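Long-range contact in PBP domain-containing protein (Vibrio parahaemolyticus, PDB 3MUQ), which is of unknown function but belongs to the periplasmic-binding-protein superfamily and probably binds a small ligand between two lobes: residues 160-165 with 181-186. Numbering follows the deposited sequence.
Sequences MASEMQ and KLDLEI
The C-terminal end of helix 154-163, closed by a Schellman motif at Gln165, meets the inverse gamma turn centred on Asp183 that leads into strand 185-188. Ser162 reaches the turn through its hydroxyl: OG, anti to the backbone N (chi1 -176°), accepts an almost straight bond from Asp183 N at 2.8 Å. After the helix, the chain of Gln165 bends at chi2 (-63°) and folds back, bringing its amide between helix and turn. There NE2 donates twice, to Ser162 O at 2.9 Å, on a lone pair in the carbonyl plane, and to Asp183 O at 3.1 Å, from a position tilted away from that carbonyl's plane. Both acceptors lie close to the amide plane. A water bonded to Gln165 OE1 also donates to Asp183 O. Leu182 CD2 packs on Ser162 CB at 3.6 Å, while Leu184 lies against the helix backbone, its CD2 3.7 Å from Ala161 O and 3.8 Å from Ser162 CA, with CD1 4.1 Å from Ala161 CB. Trp175 of helix 172-178 touches both leucines. Two donated bonds and the water on OE1 should fix the rotation of the Gln165 amide, and Asp183 O is shared by Gln165 and the water.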
loop_
_atom_site.group_PDB
_atom_site.type_symbol
_atom_site.label_atom_id
_atom_site.label_comp_id
_atom_site.label_asym_id
_atom_site.label_seq_id
_atom_site.Cartn_x
_atom_site.Cartn_y
_atom_site.Cartn_z
HETATM N N MSE A 160 -0.147 -6.815 27.264
HETATM C CA MSE A 160 0.784 -7.405 28.217
HETATM C C MSE A 160 1.813 -6.365 28.678
HETATM O O MSE A 160 2.106 -6.248 29.866
HETATM C CB MSE A 160 1.475 -8.639 27.608
HETATM C CG MSE A 160 2.245 -9.484 28.622
HETATM SE SE MSE A 160 1.061 -10.248 30.018
HETATM C CE MSE A 160 -0.147 -11.144 28.826
ATOM N N ALA A 161 2.358 -5.602 27.736
ATOM C CA ALA A 161 3.349 -4.590 28.081
ATOM C C ALA A 161 2.757 -3.535 29.034
ATOM O O ALA A 161 3.440 -3.048 29.940
ATOM C CB ALA A 161 3.929 -3.942 26.813
ATOM N N SER A 162 1.490 -3.186 28.831
ATOM C CA SER A 162 0.817 -2.222 29.698
ATOM C C SER A 162 0.579 -2.827 31.081
ATOM O O SER A 162 0.799 -2.174 32.107
ATOM C CB SER A 162 -0.511 -1.755 29.067
ATOM O OG SER A 162 -1.140 -0.742 29.847
ATOM N N GLU A 163 0.128 -4.079 31.116
ATOM C CA GLU A 163 -0.120 -4.744 32.393
ATOM C C GLU A 163 1.158 -4.836 33.237
ATOM O O GLU A 163 1.162 -4.555 34.448
ATOM C CB GLU A 163 -0.676 -6.143 32.158
ATOM C CG GLU A 163 -0.769 -6.991 33.414
ATOM C CD GLU A 163 -1.678 -6.379 34.469
ATOM O OE1 GLU A 163 -2.723 -5.806 34.100
ATOM O OE2 GLU A 163 -1.345 -6.481 35.671
HETATM N N MSE A 164 2.254 -5.219 32.592
HETATM C CA MSE A 164 3.500 -5.432 33.315
HETATM C C MSE A 164 4.389 -4.196 33.346
HETATM O O MSE A 164 5.493 -4.235 33.886
HETATM C CB MSE A 164 4.243 -6.630 32.734
HETATM C CG MSE A 164 3.484 -7.910 32.931
HETATM SE SE MSE A 164 4.511 -9.419 32.307
HETATM C CE MSE A 164 5.997 -9.260 33.573
ATOM N N GLN A 165 3.893 -3.094 32.787
ATOM C CA GLN A 165 4.706 -1.880 32.641
ATOM C C GLN A 165 6.067 -2.197 32.031
ATOM O O GLN A 165 7.114 -1.940 32.626
ATOM C CB GLN A 165 4.870 -1.173 33.990
ATOM C CG GLN A 165 3.576 -0.497 34.455
ATOM C CD GLN A 165 3.151 0.611 33.501
ATOM O OE1 GLN A 165 3.740 1.697 33.499
ATOM N NE2 GLN A 165 2.135 0.339 32.671
ATOM N N LYS A 181 -6.199 2.647 25.647
ATOM C CA LYS A 181 -6.320 1.726 26.773
ATOM C C LYS A 181 -4.965 1.199 27.272
ATOM O O LYS A 181 -4.907 0.245 28.045
ATOM C CB LYS A 181 -7.258 0.562 26.425
ATOM C CG LYS A 181 -6.736 -0.414 25.385
ATOM C CD LYS A 181 -7.850 -1.383 24.965
ATOM C CE LYS A 181 -7.354 -2.473 24.023
ATOM N NZ LYS A 181 -8.471 -3.156 23.295
ATOM N N LEU A 182 -3.875 1.818 26.834
ATOM C CA LEU A 182 -2.550 1.402 27.290
ATOM C C LEU A 182 -1.934 2.445 28.222
ATOM O O LEU A 182 -1.997 3.638 27.956
ATOM C CB LEU A 182 -1.624 1.156 26.091
ATOM C CG LEU A 182 -2.093 0.043 25.142
ATOM C CD1 LEU A 182 -1.306 0.030 23.823
ATOM C CD2 LEU A 182 -2.029 -1.308 25.851
ATOM N N ASP A 183 -1.329 1.991 29.311
ATOM C CA ASP A 183 -0.589 2.889 30.190
ATOM C C ASP A 183 0.854 2.924 29.728
ATOM O O ASP A 183 1.754 2.556 30.477
ATOM C CB ASP A 183 -0.635 2.401 31.643
ATOM C CG ASP A 183 -1.991 2.600 32.292
ATOM O OD1 ASP A 183 -2.864 3.276 31.702
ATOM O OD2 ASP A 183 -2.183 2.075 33.410
ATOM N N LEU A 184 1.059 3.339 28.482
ATOM C CA LEU A 184 2.370 3.356 27.862
ATOM C C LEU A 184 2.431 4.600 26.983
ATOM O O LEU A 184 1.401 5.220 26.716
ATOM C CB LEU A 184 2.536 2.123 26.961
ATOM C CG LEU A 184 2.305 0.726 27.555
ATOM C CD1 LEU A 184 2.175 -0.310 26.429
ATOM C CD2 LEU A 184 3.415 0.359 28.520
ATOM N N GLU A 185 3.629 4.926 26.519
ATOM C CA GLU A 185 3.857 5.994 25.544
ATOM C C GLU A 185 4.856 5.497 24.514
ATOM O O GLU A 185 5.572 4.519 24.760
ATOM C CB GLU A 185 4.499 7.207 26.215
ATOM C CG GLU A 185 3.563 8.184 26.851
ATOM C CD GLU A 185 4.309 9.344 27.518
ATOM O OE1 GLU A 185 5.555 9.265 27.684
ATOM O OE2 GLU A 185 3.636 10.338 27.877
ATOM N N ILE A 186 4.938 6.191 23.381
ATOM C CA ILE A 186 6.060 6.017 22.471
ATOM C C ILE A 186 7.293 6.632 23.128
ATOM O O ILE A 186 7.293 7.812 23.489
ATOM C CB ILE A 186 5.807 6.707 21.128
ATOM C CG1 ILE A 186 4.677 6.011 20.363
ATOM C CG2 ILE A 186 7.086 6.734 20.280
ATOM C CD1 ILE A 186 4.270 6.759 19.112
HETATM O O HOH W 1 3.239 4.326 32.514
#